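Local structure of CRISPR-associated endonuclease Cas12b (Alicyclobacillus acidoterrestris, 5U31) at residues Asp94-Leu106 with Arg175-Gly187. The protein uses a guide RNA to recognise and cut invading DNA next to a PAM sequence, as an endonuclease of bacterial CRISPR immunity. The protein carries 3 engineered substitutions. Residues are numbered along the deposited sequence; the frame is centred on the assembly and turned at random.
Sequences DELLQLARQLYEL and RTADVLRALADFG
Val179 settles as a knob into the hole formed by Leu99, Gln102, Leu103 and Leu106, a worked example of two roughly antiparallel helices packed through interlocking apolar side chains. The axes of segments 94-106 and 176-185 approach to 10.2 Å, with 143° between their N-to-C directions. The two branches of Val179 divide the hole: the side chains of Val179 and Leu99 pass in opposite directions, bringing CG1, anti to the backbone N (chi1 166°), 3.7 Å from Leu99 CD2, while CG2 meets Leu106 CD1 tip to tip at 4.0 Å. The extended chain of Gln102 runs obliquely across Val179, bringing OE1 to Val179 CG2. Leu103 comes across Val179 at about a right angle and crosses Leu183 in the same manner.

Leu99 reaches farther over, its CD1 lodging against Ala182 CB and 3.6 Å from Leu183 CD2. That same methyl lies in the plane of the Phe186 ring, at its edge, whereas Leu96 CD1 sits over one face in a CH-pi contact, 4.0 Å from the ring centroid. Phe186 follows the last helical turn, which a Schellman motif closes at Gly187.

Helix 118-130 flanks the Leu106 end, where Lys124 NZ hydrogen-bonds to Thr176 OG1. Within the REC1 domain, the seam joins the two segments mainly through aliphatic and aromatic carbon; its cohesion therefore probably rests mainly on apolar burial rather than on directional polar bonds.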
ATOM      1  N   ASP A  94       3.114  -0.493  48.629  1.00 37.50           N
ATOM      2  CA  ASP A  94       4.240  -0.400  47.708  1.00 35.50           C
ATOM      3  C   ASP A  94       4.817  -1.775  47.391  1.00 38.46           C
ATOM      4  O   ASP A  94       5.174  -2.050  46.239  1.00 46.46           O
ATOM      5  CB  ASP A  94       5.309   0.526  48.282  1.00 36.40           C
ATOM      6  CG  ASP A  94       6.343   0.917  47.253  1.00 60.84           C
ATOM      7  OD1 ASP A  94       7.363   0.205  47.135  1.00 67.03           O
ATOM      8  OD2 ASP A  94       6.124   1.922  46.545  1.00 58.41           O
ATOM      9  N   GLU A  95       4.907  -2.657  48.390  1.00 35.36           N
ATOM     10  CA  GLU A  95       5.389  -4.009  48.126  1.00 34.70           C
ATOM     11  C   GLU A  95       4.504  -4.715  47.107  1.00 37.63           C
ATOM     12  O   GLU A  95       5.000  -5.306  46.141  1.00 33.36           O
ATOM     13  CB  GLU A  95       5.457  -4.809  49.426  1.00 35.09           C
ATOM     14  CG  GLU A  95       6.505  -4.309  50.390  1.00 45.27           C
ATOM     15  CD  GLU A  95       6.579  -5.139  51.654  1.00 49.47           C
ATOM     16  OE1 GLU A  95       7.691  -5.593  51.994  1.00 54.82           O
ATOM     17  OE2 GLU A  95       5.528  -5.341  52.303  1.00 41.17           O
ATOM     18  N   LEU A  96       3.185  -4.645  47.298  1.00 33.65           N
ATOM     19  CA  LEU A  96       2.261  -5.310  46.385  1.00 32.90           C
ATOM     20  C   LEU A  96       2.311  -4.698  44.990  1.00 32.50           C
ATOM     21  O   LEU A  96       2.224  -5.418  43.989  1.00 31.90           O
ATOM     22  CB  LEU A  96       0.841  -5.246  46.941  1.00 32.94           C
ATOM     23  CG  LEU A  96       0.314  -6.443  47.723  1.00 32.90           C
ATOM     24  CD1 LEU A  96       1.344  -6.964  48.699  1.00 33.36           C
ATOM     25  CD2 LEU A  96      -0.944  -6.027  48.445  1.00 33.18           C
ATOM     26  N   LEU A  97       2.443  -3.373  44.903  1.00 32.87           N
ATOM     27  CA  LEU A  97       2.545  -2.732  43.595  1.00 34.61           C
ATOM     28  C   LEU A  97       3.819  -3.150  42.869  1.00 32.37           C
ATOM     29  O   LEU A  97       3.797  -3.403  41.658  1.00 34.51           O
ATOM     30  CB  LEU A  97       2.488  -1.213  43.745  1.00 33.12           C
ATOM     31  CG  LEU A  97       1.144  -0.612  44.157  1.00 33.32           C
ATOM     32  CD1 LEU A  97       1.215   0.891  44.108  1.00 33.91           C
ATOM     33  CD2 LEU A  97       0.039  -1.112  43.263  1.00 32.64           C
ATOM     34  N   GLN A  98       4.939  -3.233  43.591  1.00 32.87           N
ATOM     35  CA  GLN A  98       6.186  -3.663  42.965  1.00 34.72           C
ATOM     36  C   GLN A  98       6.112  -5.117  42.520  1.00 34.91           C
ATOM     37  O   GLN A  98       6.607  -5.464  41.442  1.00 42.16           O
ATOM     38  CB  GLN A  98       7.357  -3.448  43.921  1.00 33.56           C
ATOM     39  CG  GLN A  98       7.708  -1.988  44.124  1.00 42.46           C
ATOM     40  CD  GLN A  98       8.971  -1.799  44.936  1.00 70.54           C
ATOM     41  OE1 GLN A  98       9.743  -2.738  45.134  1.00 74.73           O
ATOM     42  NE2 GLN A  98       9.191  -0.578  45.414  1.00 77.37           N
ATOM     43  N   LEU A  99       5.501  -5.982  43.335  1.00 33.09           N
ATOM     44  CA  LEU A  99       5.326  -7.375  42.940  1.00 31.70           C
ATOM     45  C   LEU A  99       4.490  -7.480  41.672  1.00 31.96           C
ATOM     46  O   LEU A  99       4.861  -8.181  40.725  1.00 34.40           O
ATOM     47  CB  LEU A  99       4.668  -8.165  44.071  1.00 31.83           C
ATOM     48  CG  LEU A  99       5.228  -9.551  44.407  1.00 37.58           C
ATOM     49  CD1 LEU A  99       4.127 -10.452  44.955  1.00 31.75           C
ATOM     50  CD2 LEU A  99       5.918 -10.194  43.214  1.00 31.53           C
ATOM     51  N   ALA A 100       3.349  -6.787  41.641  1.00 30.92           N
ATOM     52  CA  ALA A 100       2.479  -6.854  40.474  1.00 30.35           C
ATOM     53  C   ALA A 100       3.203  -6.381  39.229  1.00 30.16           C
ATOM     54  O   ALA A 100       3.081  -6.992  38.161  1.00 36.04           O
ATOM     55  CB  ALA A 100       1.226  -6.020  40.705  1.00 30.42           C
ATOM     56  N   ARG A 101       3.970  -5.296  39.346  1.00 38.93           N
ATOM     57  CA  ARG A 101       4.708  -4.799  38.194  1.00 30.47           C
ATOM     58  C   ARG A 101       5.780  -5.790  37.759  1.00 30.35           C
ATOM     59  O   ARG A 101       5.989  -5.989  36.558  1.00 30.00           O
ATOM     60  CB  ARG A 101       5.318  -3.440  38.510  1.00 31.04           C
ATOM     61  CG  ARG A 101       6.200  -2.906  37.414  1.00 31.04           C
ATOM     62  CD  ARG A 101       5.396  -2.416  36.233  1.00 30.64           C
ATOM     63  NE  ARG A 101       6.271  -2.106  35.110  1.00 32.83           N
ATOM     64  CZ  ARG A 101       5.858  -1.607  33.952  1.00 30.32           C
ATOM     65  NH1 ARG A 101       4.572  -1.352  33.761  1.00 30.08           N
ATOM     66  NH2 ARG A 101       6.732  -1.362  32.987  1.00 30.34           N
ATOM     67  N   GLN A 102       6.462  -6.427  38.716  1.00 30.69           N
ATOM     68  CA  GLN A 102       7.409  -7.480  38.365  1.00 30.65           C
ATOM     69  C   GLN A 102       6.723  -8.574  37.567  1.00 30.41           C
ATOM     70  O   GLN A 102       7.218  -9.003  36.518  1.00 42.12           O
ATOM     71  CB  GLN A 102       8.033  -8.086  39.618  1.00 31.13           C
ATOM     72  CG  GLN A 102       9.050  -7.232  40.317  1.00 44.94           C
ATOM     73  CD  GLN A 102       9.639  -7.945  41.510  1.00 48.96           C
ATOM     74  OE1 GLN A 102      10.204  -9.033  41.378  1.00 50.54           O
ATOM     75  NE2 GLN A 102       9.493  -7.350  42.687  1.00 48.95           N
ATOM     76  N   LEU A 103       5.582  -9.050  38.070  1.00 29.87           N
ATOM     77  CA  LEU A 103       4.804 -10.047  37.348  1.00 29.56           C
ATOM     78  C   LEU A 103       4.467  -9.570  35.944  1.00 31.24           C
ATOM     79  O   LEU A 103       4.606 -10.326  34.974  1.00 35.73           O
ATOM     80  CB  LEU A 103       3.526 -10.367  38.122  1.00 29.32           C
ATOM     81  CG  LEU A 103       2.616 -11.422  37.502  1.00 28.92           C
ATOM     82  CD1 LEU A 103       3.305 -12.768  37.483  1.00 28.99           C
ATOM     83  CD2 LEU A 103       1.320 -11.501  38.268  1.00 28.94           C
ATOM     84  N   TYR A 104       4.032  -8.317  35.814  1.00 29.67           N
ATOM     85  CA  TYR A 104       3.636  -7.812  34.506  1.00 28.66           C
ATOM     86  C   TYR A 104       4.795  -7.856  33.523  1.00 28.63           C
ATOM     87  O   TYR A 104       4.613  -8.209  32.354  1.00 37.05           O
ATOM     88  CB  TYR A 104       3.101  -6.391  34.625  1.00 28.82           C
ATOM     89  CG  TYR A 104       2.752  -5.807  33.283  1.00 31.26           C
ATOM     90  CD1 TYR A 104       1.618  -6.228  32.601  1.00 28.16           C
ATOM     91  CD2 TYR A 104       3.559  -4.846  32.688  1.00 28.72           C
ATOM     92  CE1 TYR A 104       1.295  -5.706  31.369  1.00 27.96           C
ATOM     93  CE2 TYR A 104       3.240  -4.320  31.453  1.00 29.19           C
ATOM     94  CZ  TYR A 104       2.107  -4.754  30.799  1.00 28.12           C
ATOM     95  OH  TYR A 104       1.780  -4.235  29.570  1.00 35.69           O
ATOM     96  N   GLU A 105       5.998  -7.507  33.979  1.00 29.05           N
ATOM     97  CA  GLU A 105       7.151  -7.531  33.091  1.00 29.12           C
ATOM     98  C   GLU A 105       7.575  -8.952  32.736  1.00 35.49           C
ATOM     99  O   GLU A 105       8.306  -9.139  31.759  1.00 37.56           O
ATOM    100  CB  GLU A 105       8.304  -6.755  33.724  1.00 29.70           C
ATOM    101  CG  GLU A 105       7.964  -5.295  33.986  1.00 29.93           C
ATOM    102  CD  GLU A 105       9.054  -4.553  34.740  1.00 37.61           C
ATOM    103  OE1 GLU A 105      10.086  -5.178  35.069  1.00 35.21           O
ATOM    104  OE2 GLU A 105       8.884  -3.341  35.001  1.00 31.54           O
ATOM    105  N   LEU A 106       7.133  -9.954  33.503  1.00 28.96           N
ATOM    106  CA  LEU A 106       7.347 -11.342  33.106  1.00 31.29           C
ATOM    107  C   LEU A 106       6.297 -11.806  32.105  1.00 28.37           C
ATOM    108  O   LEU A 106       6.602 -12.612  31.219  1.00 29.88           O
ATOM    109  CB  LEU A 106       7.327 -12.264  34.330  1.00 29.11           C
ATOM    110  CG  LEU A 106       8.413 -12.099  35.394  1.00 29.68           C
ATOM    111  CD1 LEU A 106       8.201 -13.088  36.517  1.00 29.90           C
ATOM    112  CD2 LEU A 106       9.782 -12.273  34.793  1.00 29.96           C
ATOM    113  N   ARG A 175      13.321 -15.001  37.377  1.00 51.58           N
ATOM    114  CA  ARG A 175      12.661 -14.541  38.590  1.00 32.11           C
ATOM    115  C   ARG A 175      11.234 -15.058  38.722  1.00 34.42           C
ATOM    116  O   ARG A 175      10.513 -14.621  39.623  1.00 38.95           O
ATOM    117  CB  ARG A 175      12.662 -13.009  38.641  1.00 32.10           C
ATOM    118  CG  ARG A 175      14.041 -12.365  38.655  1.00 36.86           C
ATOM    119  CD  ARG A 175      14.842 -12.783  39.877  1.00 46.78           C
ATOM    120  NE  ARG A 175      15.630 -13.987  39.629  1.00 77.32           N
ATOM    121  CZ  ARG A 175      15.869 -14.923  40.543  1.00 95.42           C
ATOM    122  NH1 ARG A 175      15.369 -14.802  41.765  1.00 95.27           N
ATOM    123  NH2 ARG A 175      16.595 -15.989  40.232  1.00 99.24           N
ATOM    124  N   THR A 176      10.808 -15.970  37.844  1.00 38.01           N
ATOM    125  CA  THR A 176       9.453 -16.507  37.932  1.00 34.85           C
ATOM    126  C   THR A 176       9.204 -17.163  39.286  1.00 37.41           C
ATOM    127  O   THR A 176       8.202 -16.880  39.952  1.00 32.81           O
ATOM    128  CB  THR A 176       9.208 -17.518  36.815  1.00 39.86           C
ATOM    129  OG1 THR A 176       9.507 -16.919  35.549  1.00 62.08           O
ATOM    130  CG2 THR A 176       7.762 -17.965  36.832  1.00 33.35           C
ATOM    131  N   ALA A 177      10.112 -18.047  39.706  1.00 31.74           N
ATOM    132  CA  ALA A 177       9.900 -18.797  40.937  1.00 32.13           C
ATOM    133  C   ALA A 177       9.836 -17.875  42.143  1.00 32.37           C
ATOM    134  O   ALA A 177       9.064 -18.119  43.077  1.00 39.23           O
ATOM    135  CB  ALA A 177      11.003 -19.837  41.113  1.00 38.97           C
ATOM    136  N   ASP A 178      10.634 -16.806  42.144  1.00 43.24           N
ATOM    137  CA  ASP A 178      10.618 -15.898  43.287  1.00 43.82           C
ATOM    138  C   ASP A 178       9.352 -15.051  43.303  1.00 32.40           C
ATOM    139  O   ASP A 178       8.739 -14.867  44.362  1.00 43.66           O
ATOM    140  CB  ASP A 178      11.865 -15.016  43.281  1.00 50.44           C
ATOM    141  CG  ASP A 178      13.133 -15.796  43.580  1.00 62.17           C
ATOM    142  OD1 ASP A 178      13.757 -16.313  42.628  1.00 63.57           O
ATOM    143  OD2 ASP A 178      13.505 -15.895  44.768  1.00 71.96           O
ATOM    144  N   VAL A 179       8.939 -14.536  42.144  1.00 31.85           N
ATOM    145  CA  VAL A 179       7.694 -13.775  42.083  1.00 31.43           C
ATOM    146  C   VAL A 179       6.519 -14.642  42.511  1.00 31.24           C
ATOM    147  O   VAL A 179       5.660 -14.208  43.288  1.00 31.27           O
ATOM    148  CB  VAL A 179       7.480 -13.196  40.673  1.00 30.90           C
ATOM    149  CG1 VAL A 179       6.051 -12.707  40.524  1.00 30.47           C
ATOM    150  CG2 VAL A 179       8.456 -12.062  40.416  1.00 31.15           C
ATOM    151  N   LEU A 180       6.469 -15.883  42.022  1.00 31.11           N
ATOM    152  CA  LEU A 180       5.390 -16.786  42.412  1.00 31.01           C
ATOM    153  C   LEU A 180       5.388 -17.018  43.915  1.00 38.75           C
ATOM    154  O   LEU A 180       4.340 -16.929  44.567  1.00 46.94           O
ATOM    155  CB  LEU A 180       5.517 -18.111  41.667  1.00 30.93           C
ATOM    156  CG  LEU A 180       5.183 -18.059  40.180  1.00 31.15           C
ATOM    157  CD1 LEU A 180       5.357 -19.431  39.561  1.00 30.47           C
ATOM    158  CD2 LEU A 180       3.767 -17.543  39.988  1.00 29.98           C
ATOM    159  N   ARG A 181       6.557 -17.314  44.487  1.00 32.06           N
ATOM    160  CA  ARG A 181       6.622 -17.542  45.924  1.00 32.62           C
ATOM    161  C   ARG A 181       6.280 -16.277  46.699  1.00 39.58           C
ATOM    162  O   ARG A 181       5.653 -16.347  47.760  1.00 45.10           O
ATOM    163  CB  ARG A 181       7.999 -18.069  46.316  1.00 33.24           C
ATOM    164  CG  ARG A 181       8.198 -19.539  46.005  1.00 37.14           C
ATOM    165  CD  ARG A 181       9.472 -20.063  46.644  1.00 69.68           C
ATOM    166  NE  ARG A 181      10.532 -20.301  45.668  1.00 81.84           N
ATOM    167  CZ  ARG A 181      10.834 -21.497  45.172  1.00 80.63           C
ATOM    168  NH1 ARG A 181      11.818 -21.622  44.291  1.00 74.56           N
ATOM    169  NH2 ARG A 181      10.155 -22.570  45.561  1.00 74.93           N
ATOM    170  N   ALA A 182       6.673 -15.111  46.184  1.00 44.62           N
ATOM    171  CA  ALA A 182       6.279 -13.861  46.824  1.00 32.77           C
ATOM    172  C   ALA A 182       4.765 -13.696  46.796  1.00 32.37           C
ATOM    173  O   ALA A 182       4.144 -13.395  47.823  1.00 38.64           O
ATOM    174  CB  ALA A 182       6.964 -12.676  46.146  1.00 32.74           C
ATOM    175  N   LEU A 183       4.153 -13.887  45.622  1.00 31.76           N
ATOM    176  CA  LEU A 183       2.695 -13.863  45.535  1.00 36.19           C
ATOM    177  C   LEU A 183       2.067 -14.812  46.548  1.00 31.69           C
ATOM    178  O   LEU A 183       1.101 -14.455  47.230  1.00 31.80           O
ATOM    179  CB  LEU A 183       2.240 -14.215  44.115  1.00 30.83           C
ATOM    180  CG  LEU A 183       2.424 -13.135  43.043  1.00 34.25           C
ATOM    181  CD1 LEU A 183       2.317 -13.713  41.645  1.00 30.02           C
ATOM    182  CD2 LEU A 183       1.399 -12.041  43.220  1.00 30.46           C
ATOM    183  N   ALA A 184       2.623 -16.018  46.681  1.00 32.26           N
ATOM    184  CA  ALA A 184       2.065 -16.986  47.618  1.00 32.16           C
ATOM    185  C   ALA A 184       2.123 -16.471  49.051  1.00 32.97           C
ATOM    186  O   ALA A 184       1.138 -16.573  49.792  1.00 40.70           O
ATOM    187  CB  ALA A 184       2.800 -18.318  47.493  1.00 35.18           C
ATOM    188  N   ASP A 185       3.259 -15.893  49.455  1.00 36.86           N
ATOM    189  CA  ASP A 185       3.407 -15.410  50.826  1.00 34.12           C
ATOM    190  C   ASP A 185       2.463 -14.260  51.130  1.00 33.68           C
ATOM    191  O   ASP A 185       2.150 -14.019  52.301  1.00 42.25           O
ATOM    192  CB  ASP A 185       4.850 -14.977  51.085  1.00 42.91           C
ATOM    193  CG  ASP A 185       5.848 -16.089  50.830  1.00 61.43           C
ATOM    194  OD1 ASP A 185       5.473 -17.271  50.993  1.00 73.13           O
ATOM    195  OD2 ASP A 185       7.005 -15.787  50.469  1.00 68.18           O
ATOM    196  N   PHE A 186       2.012 -13.544  50.107  1.00 33.86           N
ATOM    197  CA  PHE A 186       1.084 -12.439  50.274  1.00 33.16           C
ATOM    198  C   PHE A 186      -0.369 -12.867  50.102  1.00 34.59           C
ATOM    199  O   PHE A 186      -1.241 -12.012  49.910  1.00 35.97           O
ATOM    200  CB  PHE A 186       1.427 -11.320  49.290  1.00 32.90           C
ATOM    201  CG  PHE A 186       2.664 -10.559  49.646  1.00 33.37           C
ATOM    202  CD1 PHE A 186       2.995 -10.322  50.972  1.00 45.29           C
ATOM    203  CD2 PHE A 186       3.495 -10.066  48.654  1.00 41.02           C
ATOM    204  CE1 PHE A 186       4.137  -9.604  51.301  1.00 34.59           C
ATOM    205  CE2 PHE A 186       4.637  -9.350  48.976  1.00 43.31           C
ATOM    206  CZ  PHE A 186       4.957  -9.120  50.300  1.00 34.39           C
ATOM    207  N   GLY A 187      -0.647 -14.166  50.159  1.00 32.77           N
ATOM    208  CA  GLY A 187      -2.009 -14.641  50.019  1.00 32.56           C
ATOM    209  C   GLY A 187      -2.610 -14.494  48.644  1.00 31.95           C
ATOM    210  O   GLY A 187      -3.832 -14.592  48.503  1.00 39.52           O
TER